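Long-range contacts in DNA polymerase III beta subunit (Streptococcus pyogenes, PDB 2AVT), which probably forms a two-subunit ring that encircles DNA and slides along it, tethering the replicative polymerase to its template: residues 261-266 / 345-350; 289-294 / 326-331; 299-304 / 313-318; 338-343 / 366-371. All blocks are in the same frame, centred on the assembly; numbering follows the deposited sequence.

Contact 1 of 4, residues 261-266 / 345-350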
loop_
_atom_site.group_PDB
_atom_site.type_symbol
_atom_site.label_atom_id
_atom_site.label_comp_id
_atom_site.label_asym_id
_atom_site.label_seq_id
_atom_site.Cartn_x
_atom_site.Cartn_y
_atom_site.Cartn_z
ATOM N N GLU A 261 5.585 -34.131 27.660
ATOM C CA GLU A 261 5.401 -35.541 27.337
ATOM C C GLU A 261 5.684 -35.835 25.878
ATOM O O GLU A 261 5.899 -36.988 25.498
ATOM C CB GLU A 261 3.964 -35.958 27.654
ATOM C CG GLU A 261 3.585 -35.819 29.115
ATOM C CD GLU A 261 4.239 -36.871 29.982
ATOM O OE1 GLU A 261 3.977 -38.072 29.754
ATOM O OE2 GLU A 261 5.014 -36.496 30.889
ATOM N N THR A 262 5.673 -34.787 25.063
ATOM C CA THR A 262 5.908 -34.937 23.638
ATOM C C THR A 262 6.780 -33.813 23.098
ATOM O O THR A 262 6.710 -32.678 23.566
ATOM C CB THR A 262 4.572 -34.939 22.864
ATOM O OG1 THR A 262 3.704 -35.939 23.413
ATOM C CG2 THR A 262 4.807 -35.240 21.395
ATOM N N GLU A 263 7.608 -34.146 22.117
ATOM C CA GLU A 263 8.489 -33.176 21.487
ATOM C C GLU A 263 8.575 -33.474 20.008
ATOM O O GLU A 263 8.709 -34.629 19.609
ATOM C CB GLU A 263 9.908 -33.240 22.063
ATOM C CG GLU A 263 10.907 -32.398 21.255
ATOM C CD GLU A 263 12.360 -32.663 21.619
ATOM O OE1 GLU A 263 12.730 -32.468 22.796
ATOM O OE2 GLU A 263 13.130 -33.066 20.720
ATOM N N VAL A 264 8.494 -32.427 19.194
ATOM C CA VAL A 264 8.602 -32.583 17.751
ATOM C C VAL A 264 9.430 -31.427 17.215
ATOM O O VAL A 264 9.327 -30.303 17.701
ATOM C CB VAL A 264 7.228 -32.555 17.057
ATOM C CG1 VAL A 264 7.395 -32.906 15.578
ATOM C CG2 VAL A 264 6.273 -33.521 17.737
ATOM N N VAL A 265 10.262 -31.710 16.222
ATOM C CA VAL A 265 11.097 -30.683 15.619
ATOM C C VAL A 265 10.688 -30.551 14.161
ATOM O O VAL A 265 10.698 -31.534 13.419
ATOM C CB VAL A 265 12.602 -31.049 15.694
ATOM C CG1 VAL A 265 13.437 -29.942 15.075
ATOM C CG2 VAL A 265 13.015 -31.268 17.147
ATOM N N PHE A 266 10.312 -29.340 13.759
ATOM C CA PHE A 266 9.896 -29.093 12.381
ATOM C C PHE A 266 10.772 -28.049 11.721
ATOM O O PHE A 266 11.483 -27.295 12.382
ATOM C CB PHE A 266 8.471 -28.526 12.299
ATOM C CG PHE A 266 7.422 -29.322 13.017
ATOM C CD1 PHE A 266 7.216 -29.162 14.375
ATOM C CD2 PHE A 266 6.567 -30.147 12.310
ATOM C CE1 PHE A 266 6.172 -29.803 15.010
ATOM C CE2 PHE A 266 5.526 -30.788 12.938
ATOM C CZ PHE A 266 5.326 -30.613 14.288
ATOM N N THR A 345 15.048 -24.494 12.224
ATOM C CA THR A 345 14.149 -25.447 12.870
ATOM C C THR A 345 13.550 -24.907 14.160
ATOM O O THR A 345 14.068 -23.960 14.751
ATOM C CB THR A 345 14.875 -26.776 13.205
ATOM O OG1 THR A 345 15.750 -26.575 14.320
ATOM C CG2 THR A 345 15.700 -27.248 12.026
ATOM N N VAL A 346 12.450 -25.522 14.587
ATOM C CA VAL A 346 11.773 -25.139 15.821
ATOM C C VAL A 346 11.448 -26.394 16.620
ATOM O O VAL A 346 11.054 -27.415 16.057
ATOM C CB VAL A 346 10.461 -24.362 15.543
ATOM C CG1 VAL A 346 9.584 -25.137 14.571
ATOM C CG2 VAL A 346 9.714 -24.123 16.848
ATOM N N LYS A 347 11.620 -26.311 17.933
ATOM C CA LYS A 347 11.358 -27.432 18.824
ATOM C C LYS A 347 10.060 -27.185 19.584
ATOM O O LYS A 347 9.944 -26.202 20.310
ATOM C CB LYS A 347 12.510 -27.580 19.819
ATOM C CG LYS A 347 13.301 -28.862 19.693
ATOM C CD LYS A 347 14.397 -28.915 20.759
ATOM C CE LYS A 347 15.132 -30.241 20.746
ATOM N NZ LYS A 347 16.230 -30.263 21.758
ATOM N N ILE A 348 9.085 -28.072 19.421
ATOM C CA ILE A 348 7.818 -27.896 20.111
ATOM C C ILE A 348 7.615 -28.950 21.192
ATOM O O ILE A 348 7.762 -30.148 20.943
ATOM C CB ILE A 348 6.630 -27.947 19.117
ATOM C CG1 ILE A 348 6.879 -26.970 17.962
ATOM C CG2 ILE A 348 5.337 -27.581 19.835
ATOM C CD1 ILE A 348 5.695 -26.806 17.017
ATOM N N HIS A 349 7.277 -28.492 22.394
ATOM C CA HIS A 349 7.053 -29.371 23.536
ATOM C C HIS A 349 5.606 -29.333 24.001
ATOM O O HIS A 349 5.102 -28.276 24.391
ATOM C CB HIS A 349 7.954 -28.964 24.703
ATOM C CG HIS A 349 9.409 -29.221 24.462
ATOM N ND1 HIS A 349 10.391 -28.817 25.341
ATOM C CD2 HIS A 349 10.047 -29.856 23.451
ATOM C CE1 HIS A 349 11.571 -29.192 24.882
ATOM N NE2 HIS A 349 11.390 -29.825 23.737
ATOM N N PHE A 350 4.948 -30.489 23.978
ATOM C CA PHE A 350 3.549 -30.585 24.400
ATOM C C PHE A 350 3.353 -31.389 25.684
ATOM O O PHE A 350 4.113 -32.312 25.983
ATOM C CB PHE A 350 2.680 -31.285 23.346
ATOM C CG PHE A 350 2.755 -30.696 21.967
ATOM C CD1 PHE A 350 3.747 -31.087 21.078
ATOM C CD2 PHE A 350 1.776 -29.812 21.527
ATOM C CE1 PHE A 350 3.757 -30.615 19.774
ATOM C CE2 PHE A 350 1.783 -29.338 20.225
ATOM C CZ PHE A 350 2.773 -29.742 19.349
#

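Contact 2 of 4, residues 289-294 / 326-331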
loop_
_atom_site.group_PDB
_atom_site.type_symbol
_atom_site.label_atom_id
_atom_site.label_comp_id
_atom_site.label_asym_id
_atom_site.label_seq_id
_atom_site.Cartn_x
_atom_site.Cartn_y
_atom_site.Cartn_z
ATOM N N THR A 289 -10.300 -23.399 14.676
ATOM C CA THR A 289 -9.050 -23.976 15.149
ATOM C C THR A 289 -8.499 -25.035 14.208
ATOM O O THR A 289 -9.188 -25.508 13.304
ATOM C CB THR A 289 -9.235 -24.638 16.523
ATOM O OG1 THR A 289 -10.124 -25.755 16.392
ATOM C CG2 THR A 289 -9.816 -23.651 17.516
ATOM N N VAL A 290 -7.240 -25.391 14.427
ATOM C CA VAL A 290 -6.590 -26.425 13.635
ATOM C C VAL A 290 -6.403 -27.596 14.591
ATOM O O VAL A 290 -6.272 -27.400 15.800
ATOM C CB VAL A 290 -5.215 -25.963 13.101
ATOM C CG1 VAL A 290 -4.264 -25.707 14.257
ATOM C CG2 VAL A 290 -4.652 -27.002 12.151
ATOM N N LYS A 291 -6.400 -28.810 14.052
ATOM C CA LYS A 291 -6.254 -30.014 14.862
ATOM C C LYS A 291 -4.963 -30.739 14.517
ATOM O O LYS A 291 -4.789 -31.221 13.399
ATOM C CB LYS A 291 -7.449 -30.935 14.624
ATOM C CG LYS A 291 -7.459 -32.220 15.428
ATOM C CD LYS A 291 -8.729 -32.997 15.111
ATOM C CE LYS A 291 -8.822 -34.298 15.882
ATOM N NZ LYS A 291 -10.068 -35.036 15.524
ATOM N N LEU A 292 -4.059 -30.820 15.484
ATOM C CA LEU A 292 -2.785 -31.483 15.263
ATOM C C LEU A 292 -2.833 -32.900 15.823
ATOM O O LEU A 292 -3.055 -33.094 17.017
ATOM C CB LEU A 292 -1.667 -30.681 15.935
ATOM C CG LEU A 292 -0.240 -30.872 15.415
ATOM C CD1 LEU A 292 -0.191 -30.575 13.929
ATOM C CD2 LEU A 292 0.702 -29.945 16.170
ATOM N N GLU A 293 -2.636 -33.881 14.947
ATOM C CA GLU A 293 -2.651 -35.288 15.336
ATOM C C GLU A 293 -1.247 -35.877 15.281
ATOM O O GLU A 293 -0.694 -36.113 14.206
ATOM C CB GLU A 293 -3.595 -36.078 14.426
ATOM C CG GLU A 293 -5.067 -35.946 14.815
ATOM C CD GLU A 293 -6.022 -36.417 13.731
ATOM O OE1 GLU A 293 -5.712 -37.413 13.043
ATOM O OE2 GLU A 293 -7.094 -35.791 13.575
ATOM N N ILE A 294 -0.681 -36.115 16.461
ATOM C CA ILE A 294 0.664 -36.655 16.587
ATOM C C ILE A 294 0.676 -38.124 16.993
ATOM O O ILE A 294 0.194 -38.487 18.067
ATOM C CB ILE A 294 1.471 -35.865 17.635
ATOM C CG1 ILE A 294 1.592 -34.402 17.209
ATOM C CG2 ILE A 294 2.848 -36.478 17.803
ATOM C CD1 ILE A 294 2.249 -33.529 18.246
ATOM N N THR A 326 -3.182 -35.434 20.334
ATOM C CA THR A 326 -4.050 -34.710 19.423
ATOM C C THR A 326 -4.329 -33.407 20.139
ATOM O O THR A 326 -4.816 -33.418 21.267
ATOM C CB THR A 326 -5.380 -35.438 19.199
ATOM O OG1 THR A 326 -5.143 -36.682 18.530
ATOM C CG2 THR A 326 -6.321 -34.573 18.361
ATOM N N ILE A 327 -3.999 -32.284 19.511
ATOM C CA ILE A 327 -4.243 -31.001 20.155
ATOM C C ILE A 327 -4.822 -29.966 19.184
ATOM O O ILE A 327 -4.528 -29.977 17.987
ATOM C CB ILE A 327 -2.945 -30.471 20.837
ATOM C CG1 ILE A 327 -3.269 -29.254 21.706
ATOM C CG2 ILE A 327 -1.902 -30.139 19.794
ATOM C CD1 ILE A 327 -2.158 -28.864 22.664
ATOM N N SER A 328 -5.672 -29.093 19.713
ATOM C CA SER A 328 -6.324 -28.060 18.914
ATOM C C SER A 328 -5.986 -26.676 19.444
ATOM O O SER A 328 -6.043 -26.430 20.647
ATOM C CB SER A 328 -7.845 -28.256 18.937
ATOM O OG SER A 328 -8.223 -29.424 18.231
ATOM N N PHE A 329 -5.670 -25.764 18.535
ATOM C CA PHE A 329 -5.299 -24.413 18.920
ATOM C C PHE A 329 -5.580 -23.433 17.777
ATOM O O PHE A 329 -5.745 -23.835 16.627
ATOM C CB PHE A 329 -3.808 -24.400 19.255
ATOM C CG PHE A 329 -2.942 -24.954 18.151
ATOM C CD1 PHE A 329 -2.476 -24.135 17.135
ATOM C CD2 PHE A 329 -2.630 -26.301 18.109
ATOM C CE1 PHE A 329 -1.715 -24.651 16.093
ATOM C CE2 PHE A 329 -1.871 -26.821 17.070
ATOM C CZ PHE A 329 -1.414 -25.991 16.062
ATOM N N ASN A 330 -5.638 -22.146 18.093
ATOM C CA ASN A 330 -5.873 -21.140 17.066
ATOM C C ASN A 330 -4.587 -20.967 16.257
ATOM O O ASN A 330 -3.600 -20.447 16.761
ATOM C CB ASN A 330 -6.273 -19.814 17.712
ATOM C CG ASN A 330 -6.435 -18.699 16.696
ATOM O OD1 ASN A 330 -5.456 -18.215 16.133
ATOM N ND2 ASN A 330 -7.679 -18.296 16.447
ATOM N N PRO A 331 -4.591 -21.395 14.986
ATOM C CA PRO A 331 -3.452 -21.320 14.060
ATOM C C PRO A 331 -2.699 -19.979 13.976
ATOM O O PRO A 331 -1.465 -19.965 13.925
ATOM C CB PRO A 331 -4.069 -21.710 12.720
ATOM C CG PRO A 331 -5.197 -22.604 13.104
ATOM C CD PRO A 331 -5.790 -21.904 14.299
HETATM O O HOH W 1 -9.823 -28.335 16.174
#

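Contact 3 of 4, residues 299-304 / 313-318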
loop_
_atom_site.group_PDB
_atom_site.type_symbol
_atom_site.label_atom_id
_atom_site.label_comp_id
_atom_site.label_asym_id
_atom_site.label_seq_id
_atom_site.Cartn_x
_atom_site.Cartn_y
_atom_site.Cartn_z
ATOM N N ILE A 299 2.428 -37.144 11.554
ATOM C CA ILE A 299 1.923 -35.878 12.070
ATOM C C ILE A 299 1.061 -35.246 10.978
ATOM O O ILE A 299 1.485 -35.153 9.825
ATOM C CB ILE A 299 3.078 -34.923 12.422
ATOM C CG1 ILE A 299 4.095 -35.651 13.302
ATOM C CG2 ILE A 299 2.541 -33.704 13.157
ATOM C CD1 ILE A 299 3.495 -36.247 14.551
ATOM N N SER A 300 -0.148 -34.825 11.337
ATOM C CA SER A 300 -1.047 -34.226 10.361
ATOM C C SER A 300 -1.892 -33.087 10.923
ATOM O O SER A 300 -2.220 -33.067 12.108
ATOM C CB SER A 300 -1.963 -35.305 9.778
ATOM O OG SER A 300 -2.747 -35.905 10.796
ATOM N N ALA A 301 -2.233 -32.140 10.055
ATOM C CA ALA A 301 -3.046 -30.988 10.428
ATOM C C ALA A 301 -4.439 -31.163 9.837
ATOM O O ALA A 301 -4.596 -31.667 8.728
ATOM C CB ALA A 301 -2.414 -29.704 9.906
ATOM N N HIS A 302 -5.453 -30.737 10.580
ATOM C CA HIS A 302 -6.820 -30.888 10.123
ATOM C C HIS A 302 -7.702 -29.708 10.503
ATOM O O HIS A 302 -7.632 -29.183 11.616
ATOM C CB HIS A 302 -7.416 -32.170 10.708
ATOM C CG HIS A 302 -6.538 -33.370 10.540
ATOM N ND1 HIS A 302 -6.283 -33.941 9.312
ATOM C CD2 HIS A 302 -5.822 -34.082 11.441
ATOM C CE1 HIS A 302 -5.447 -34.953 9.465
ATOM N NE2 HIS A 302 -5.152 -35.059 10.748
ATOM N N VAL A 303 -8.533 -29.293 9.556
ATOM C CA VAL A 303 -9.463 -28.198 9.776
ATOM C C VAL A 303 -10.743 -28.580 9.059
ATOM O O VAL A 303 -10.702 -29.155 7.970
ATOM C CB VAL A 303 -8.939 -26.871 9.192
ATOM C CG1 VAL A 303 -9.973 -25.773 9.393
ATOM C CG2 VAL A 303 -7.634 -26.486 9.866
ATOM N N ASN A 304 -11.881 -28.281 9.667
ATOM C CA ASN A 304 -13.141 -28.618 9.029
ATOM C C ASN A 304 -14.172 -27.521 9.207
ATOM O O ASN A 304 -14.767 -27.385 10.276
ATOM C CB ASN A 304 -13.690 -29.927 9.592
ATOM C CG ASN A 304 -14.761 -30.530 8.706
ATOM O OD1 ASN A 304 -15.715 -29.851 8.319
ATOM N ND2 ASN A 304 -14.610 -31.809 8.375
ATOM N N GLU A 313 -3.813 -32.267 5.967
ATOM C CA GLU A 313 -2.437 -32.137 5.511
ATOM C C GLU A 313 -1.385 -32.844 6.364
ATOM O O GLU A 313 -1.286 -32.612 7.568
ATOM C CB GLU A 313 -2.087 -30.651 5.407
ATOM C CG GLU A 313 -0.752 -30.362 4.752
ATOM C CD GLU A 313 -0.423 -28.883 4.749
ATOM O OE1 GLU A 313 -1.272 -28.080 4.303
ATOM O OE2 GLU A 313 0.687 -28.521 5.188
ATOM N N ASP A 314 -0.594 -33.697 5.718
ATOM C CA ASP A 314 0.487 -34.429 6.381
ATOM C C ASP A 314 1.650 -33.458 6.592
ATOM O O ASP A 314 2.081 -32.796 5.651
ATOM C CB ASP A 314 0.964 -35.590 5.501
ATOM C CG ASP A 314 -0.088 -36.673 5.328
ATOM O OD1 ASP A 314 -1.239 -36.337 4.975
ATOM O OD2 ASP A 314 0.242 -37.860 5.533
ATOM N N LEU A 315 2.159 -33.379 7.818
ATOM C CA LEU A 315 3.267 -32.479 8.116
ATOM C C LEU A 315 4.621 -33.185 8.172
ATOM O O LEU A 315 4.794 -34.166 8.892
ATOM C CB LEU A 315 3.023 -31.760 9.444
ATOM C CG LEU A 315 1.808 -30.832 9.491
ATOM C CD1 LEU A 315 1.699 -30.180 10.862
ATOM C CD2 LEU A 315 1.941 -29.784 8.409
ATOM N N ASP A 316 5.577 -32.677 7.399
ATOM C CA ASP A 316 6.925 -33.236 7.377
ATOM C C ASP A 316 7.610 -32.804 8.674
ATOM O O ASP A 316 7.425 -31.674 9.127
ATOM C CB ASP A 316 7.692 -32.696 6.164
ATOM C CG ASP A 316 9.080 -33.300 6.028
ATOM O OD1 ASP A 316 9.501 -34.061 6.927
ATOM O OD2 ASP A 316 9.754 -33.012 5.017
ATOM N N ILE A 317 8.388 -33.696 9.281
ATOM C CA ILE A 317 9.065 -33.347 10.526
ATOM C C ILE A 317 10.559 -33.655 10.511
ATOM O O ILE A 317 11.055 -34.363 9.633
ATOM C CB ILE A 317 8.455 -34.082 11.732
ATOM C CG1 ILE A 317 9.033 -35.494 11.822
ATOM C CG2 ILE A 317 6.944 -34.151 11.587
ATOM C CD1 ILE A 317 8.779 -36.160 13.152
ATOM N N VAL A 318 11.264 -33.117 11.501
ATOM C CA VAL A 318 12.699 -33.325 11.631
ATOM C C VAL A 318 12.960 -34.503 12.565
ATOM O O VAL A 318 13.778 -35.371 12.272
ATOM C CB VAL A 318 13.389 -32.065 12.189
ATOM C CG1 VAL A 318 14.890 -32.278 12.265
ATOM C CG2 VAL A 318 13.070 -30.876 11.308
#

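Contact 4 of 4, residues 338-343 / 366-371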
loop_
_atom_site.group_PDB
_atom_site.type_symbol
_atom_site.label_atom_id
_atom_site.label_comp_id
_atom_site.label_asym_id
_atom_site.label_seq_id
_atom_site.Cartn_x
_atom_site.Cartn_y
_atom_site.Cartn_z
ATOM N N LEU A 338 5.964 -18.712 14.782
ATOM C CA LEU A 338 6.935 -19.212 13.820
ATOM C C LEU A 338 7.610 -18.065 13.060
ATOM O O LEU A 338 8.791 -18.139 12.717
ATOM C CB LEU A 338 6.248 -20.177 12.848
ATOM C CG LEU A 338 5.650 -21.421 13.533
ATOM C CD1 LEU A 338 4.823 -22.239 12.549
ATOM C CD2 LEU A 338 6.785 -22.267 14.115
ATOM N N LYS A 339 6.863 -16.996 12.810
ATOM C CA LYS A 339 7.418 -15.859 12.095
ATOM C C LYS A 339 8.537 -15.254 12.936
ATOM O O LYS A 339 9.527 -14.752 12.401
ATOM C CB LYS A 339 6.319 -14.821 11.826
ATOM C CG LYS A 339 6.747 -13.677 10.917
ATOM C CD LYS A 339 5.554 -12.828 10.487
ATOM C CE LYS A 339 5.982 -11.705 9.551
ATOM N NZ LYS A 339 4.810 -10.927 9.039
ATOM N N ALA A 340 8.385 -15.328 14.256
ATOM C CA ALA A 340 9.377 -14.788 15.185
ATOM C C ALA A 340 10.632 -15.655 15.367
ATOM O O ALA A 340 11.579 -15.240 16.029
ATOM C CB ALA A 340 8.734 -14.546 16.531
ATOM N N ILE A 341 10.644 -16.848 14.786
ATOM C CA ILE A 341 11.795 -17.743 14.913
ATOM C C ILE A 341 12.691 -17.665 13.683
ATOM O O ILE A 341 12.283 -18.033 12.588
ATOM C CB ILE A 341 11.332 -19.202 15.124
ATOM C CG1 ILE A 341 10.574 -19.316 16.451
ATOM C CG2 ILE A 341 12.527 -20.138 15.139
ATOM C CD1 ILE A 341 9.877 -20.669 16.646
ATOM N N LYS A 342 13.913 -17.178 13.864
ATOM C CA LYS A 342 14.847 -17.048 12.752
ATOM C C LYS A 342 15.541 -18.351 12.382
ATOM O O LYS A 342 15.985 -18.513 11.244
ATOM C CB LYS A 342 15.922 -16.001 13.066
ATOM C CG LYS A 342 15.422 -14.578 13.240
ATOM C CD LYS A 342 16.594 -13.657 13.579
ATOM C CE LYS A 342 16.166 -12.215 13.824
ATOM N NZ LYS A 342 17.337 -11.376 14.230
ATOM N N SER A 343 15.636 -19.277 13.330
ATOM C CA SER A 343 16.309 -20.551 13.077
ATOM C C SER A 343 15.594 -21.447 12.072
ATOM O O SER A 343 14.365 -21.431 11.960
ATOM C CB SER A 343 16.503 -21.323 14.381
ATOM O OG SER A 343 15.257 -21.703 14.928
ATOM N N GLU A 366 19.528 -18.831 21.487
ATOM C CA GLU A 366 18.872 -17.858 22.340
ATOM C C GLU A 366 17.996 -18.566 23.358
ATOM O O GLU A 366 17.540 -19.681 23.121
ATOM C CB GLU A 366 17.982 -16.933 21.510
ATOM C CG GLU A 366 18.694 -16.100 20.452
ATOM C CD GLU A 366 17.723 -15.222 19.675
ATOM O OE1 GLU A 366 16.518 -15.248 20.003
ATOM O OE2 GLU A 366 18.158 -14.508 18.747
ATOM N N SER A 367 17.781 -17.921 24.498
ATOM C CA SER A 367 16.898 -18.456 25.521
ATOM C C SER A 367 15.565 -17.787 25.180
ATOM O O SER A 367 15.113 -16.869 25.863
ATOM C CB SER A 367 17.354 -18.035 26.915
ATOM O OG SER A 367 16.394 -18.410 27.889
ATOM N N PHE A 368 14.966 -18.243 24.089
ATOM C CA PHE A 368 13.709 -17.701 23.596
ATOM C C PHE A 368 12.622 -18.763 23.698
ATOM O O PHE A 368 12.645 -19.763 22.992
ATOM C CB PHE A 368 13.907 -17.250 22.143
ATOM C CG PHE A 368 12.677 -16.682 21.492
ATOM C CD1 PHE A 368 11.756 -15.947 22.221
ATOM C CD2 PHE A 368 12.477 -16.836 20.128
ATOM C CE1 PHE A 368 10.655 -15.373 21.596
ATOM C CE2 PHE A 368 11.380 -16.268 19.497
ATOM C CZ PHE A 368 10.466 -15.533 20.234
ATOM N N ILE A 369 11.674 -18.531 24.594
ATOM C CA ILE A 369 10.577 -19.458 24.807
ATOM C C ILE A 369 9.231 -18.794 24.538
ATOM O O ILE A 369 8.984 -17.677 24.995
ATOM C CB ILE A 369 10.559 -19.960 26.256
ATOM C CG1 ILE A 369 11.823 -20.780 26.545
ATOM C CG2 ILE A 369 9.295 -20.777 26.497
ATOM C CD1 ILE A 369 12.002 -21.134 28.017
ATOM N N GLN A 370 8.375 -19.478 23.786
ATOM C CA GLN A 370 7.037 -18.977 23.493
ATOM C C GLN A 370 6.039 -20.016 23.989
ATOM O O GLN A 370 6.283 -21.219 23.890
ATOM C CB GLN A 370 6.853 -18.736 21.993
ATOM C CG GLN A 370 7.748 -17.635 21.431
ATOM C CD GLN A 370 7.513 -17.400 19.961
ATOM O OE1 GLN A 370 6.567 -16.708 19.573
ATOM N NE2 GLN A 370 8.359 -17.984 19.129
ATOM N N LEU A 371 4.917 -19.536 24.518
ATOM C CA LEU A 371 3.875 -20.392 25.079
ATOM C C LEU A 371 2.536 -20.127 24.372
ATOM O O LEU A 371 2.136 -18.977 24.214
ATOM C CB LEU A 371 3.758 -20.084 26.579
ATOM C CG LEU A 371 3.151 -21.056 27.598
ATOM C CD1 LEU A 371 4.046 -22.272 27.739
ATOM C CD2 LEU A 371 3.019 -20.362 28.954
#

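Contact 1 of 4, residues 261-266 / 345-350
Strands 262-266 and 345-350 pair antiparallel in the C-terminal domain, on a ladder that runs from Phe266-Val346 at one end to Thr262-Phe350 at the other. These two end pairs and Val264-Ile348 are hydrogen-bonded; Val265-Lys347 and Glu263-His349 are the non-hydrogen-bonded pairs between them. Beyond Thr262 the register slips into a classic beta bulge: Phe350 O accepts from Glu261 N at 2.9 Å and from Thr262 N at 3.1 Å, two donors gripping one carbonyl. On one face Glu263, its CG anti to the backbone N (chi1 170°), lies alongside His349, and Glu263 CG is 3.5 Å from His349 CD2. The planes of the Glu263 carboxylate and the His349 ring are 18° apart, yet the bond from His349 NE2 to Glu263 OE1, 3.1 Å, is weak, bent to 131°. Next along this face, Lys347 CG rests 3.5 Å from Val265 CG2, while Lys347 NZ stops 4.3 Å from Glu263 OE1, too far for a salt bridge. On the reverse, buried face Ile348 CD1 reaches Phe266 CE1 at 3.6 Å, the two side chains crossing at about a right angle. Helix 268-282 packs against that face through Leu271, which touches both Phe266 and Ile348, and Ile294 of strand 290-295 meets Val264 and Phe350. Strand 357-361 continues the sheet beyond 345-350.

Contact 2 of 4, residues 289-294 / 326-331
Lys291 stretches over Ser328 and Thr326 on one face of an antiparallel ladder, and its fully extended chain can be followed atom by atom. Lys291 CB passes 4.0 Å from Ser328 OG; Lys291 CG comes 3.9 Å from Thr326 CG2; Lys291 CE closes on the same methyl, Thr326 CG2, at 3.5 Å. At the tip, Lys291 NZ makes a long salt bridge with Glu293 OE2, 3.6 Å away on its own strand. Farther along this face a water bridges the two segments, bound to Thr289 OG1 at 2.6 Å and to Ser328 OG at 2.8 Å. Backbone hydrogen bonds run both ways between Val290 and Phe329 and between Leu292 and Ile327. The opposite face is apolar. Phe329 turns its ring back toward the partner strand, CG lying between N and the carbonyl carbon (chi1 54°), and Val290 CG1 sits over one face of it, 3.5 Å from the centroid of the Phe329 ring in a CH-pi contact. Leu292 CB reaches that ring at its edge. Val290 CB is pressed tightly against Pro331 CG at 3.4 Å, where the chain turns into helix 331-339. Ala278 of helix 268-282 covers Val290, and Phe350 from the other sheet packs on Leu292 and Ile327. The result is a sheet backed by helix 268-282 in the C-terminal domain, one of three related domains of the bacterial DNA polymerase III beta subunit.

Contact 3 of 4, residues 299-304 / 313-318
Backbone bonds come first where Ile299 and Ala301 face the returning chain. Ala301 and Glu313 form a hydrogen-bonded antiparallel pair, with Ala301 N 2.7 Å from Glu313 O and Glu313 N 2.9 Å from Ala301 O. Leu315 N then bonds to Ile299 O at 2.8 Å. Between these bonds Ser300 and Asp314 are a non-hydrogen-bonded pair, and Ser300 CA leans toward Glu313 O at 3.2 Å in a CA-H...O contact.

The apolar contacts lie toward the end where the two chains draw apart. Ile299 and Ile317 cross at about a right angle, Ile299 CG1 meeting Ile317 CG2 at 3.6 Å. Leu315 joins them: its CD1 lies 4.2 Å from Ala301 CB, and its CB approaches the CG2 branch of Ile299.

Polar side chains work mostly along or beyond the ladder. Ser300 OG, placed between N and the carbonyl carbon (chi1 61°), is hydrogen-bonded to His302 NE2, two residues on. At 2.5 Å from Ser300 OG to His302 NE2 the pair is unusually short and its geometry doubtful, and either atom could be the donor. Glu313 OE1 is bound by Ser111 OG of the second subunit, with Arg277 a long, weak partner of its other oxygen.

This hairpin therefore stands at the dimer interface, where Glu313 pairs with a strand of the second subunit and the sheet runs on between chains. On its inner side strand 290-295 adjoins 298-305, while Leu271 and Ala274 of helix 268-282 cover Leu315.

Contact 4 of 4, residues 338-343 / 366-371
No hydrogen bond crosses between Ala340-Ile341 and Phe368-Gln370: the backbones stay well apart, Ile341 CA and Phe368 CA, the nearest pair, being 8.9 Å from each other, and two long side chains span the gap. Phe368, its CG anti to N (chi1 179°), reaches straight out from the strand until Phe368 CE2 is 3.6 Å from Ala340 O. Ala340 adds its methyl, with CB 4.2 Å from Phe368 CZ. Gln370 projects from the same face, two residues along. Its carboxamide nitrogen NE2 lies 3.7 Å from Ile341 CG1 and 4.0 Å from Ile341 CD1, the CG1-CD1 branch of the isoleucine resting against it, while Gln370 OE1 passes 4.3 Å from Ala340 CB. The amide is oriented from outside this pair, since Gln370 OE1 is hydrogen-bonded to Ser337 OG in the helix just before. What meets here is the C-terminal end of helix 331-339, with the turn after it, and a strand in the long antiparallel sheet shared by the central and C-terminal domains: 367-372 lies next to 184-191 on one side and 357-361 on the other. Phe151 touches both Ala340 and Gln370, and Ser186 packs on Phe368 and Gln370, which brings the central domain into the same cluster. The turn itself is held by Ile341 N, bonded to Leu338 O at 3.1 Å, and Thr268 of helix 268-282 touches the side chain of Ile341.

Overall arrangement
Contacts 1 and 2 mirror each other: in both, a strand leading into a helix pairs with a strand that follows one, on different sheets. Each has a buried apolar face and a polar face toward the surface; the apolar faces meet in the core, where Phe350 of contact 1 packs on Leu292, Ile294 and Ile327 of contact 2, while the polar faces carry the charged residues and the water. Contacts 3 and 4 are buried. Contact 3 shares its sheet with contact 2, strands 290-295 and 298-305 being neighbours, but reaches the subunit boundary. Contact 4 differs in having no hydrogen bonds across it; it lies nearest the centre of the chain, tied to contact 1 through Val346 and Ile341.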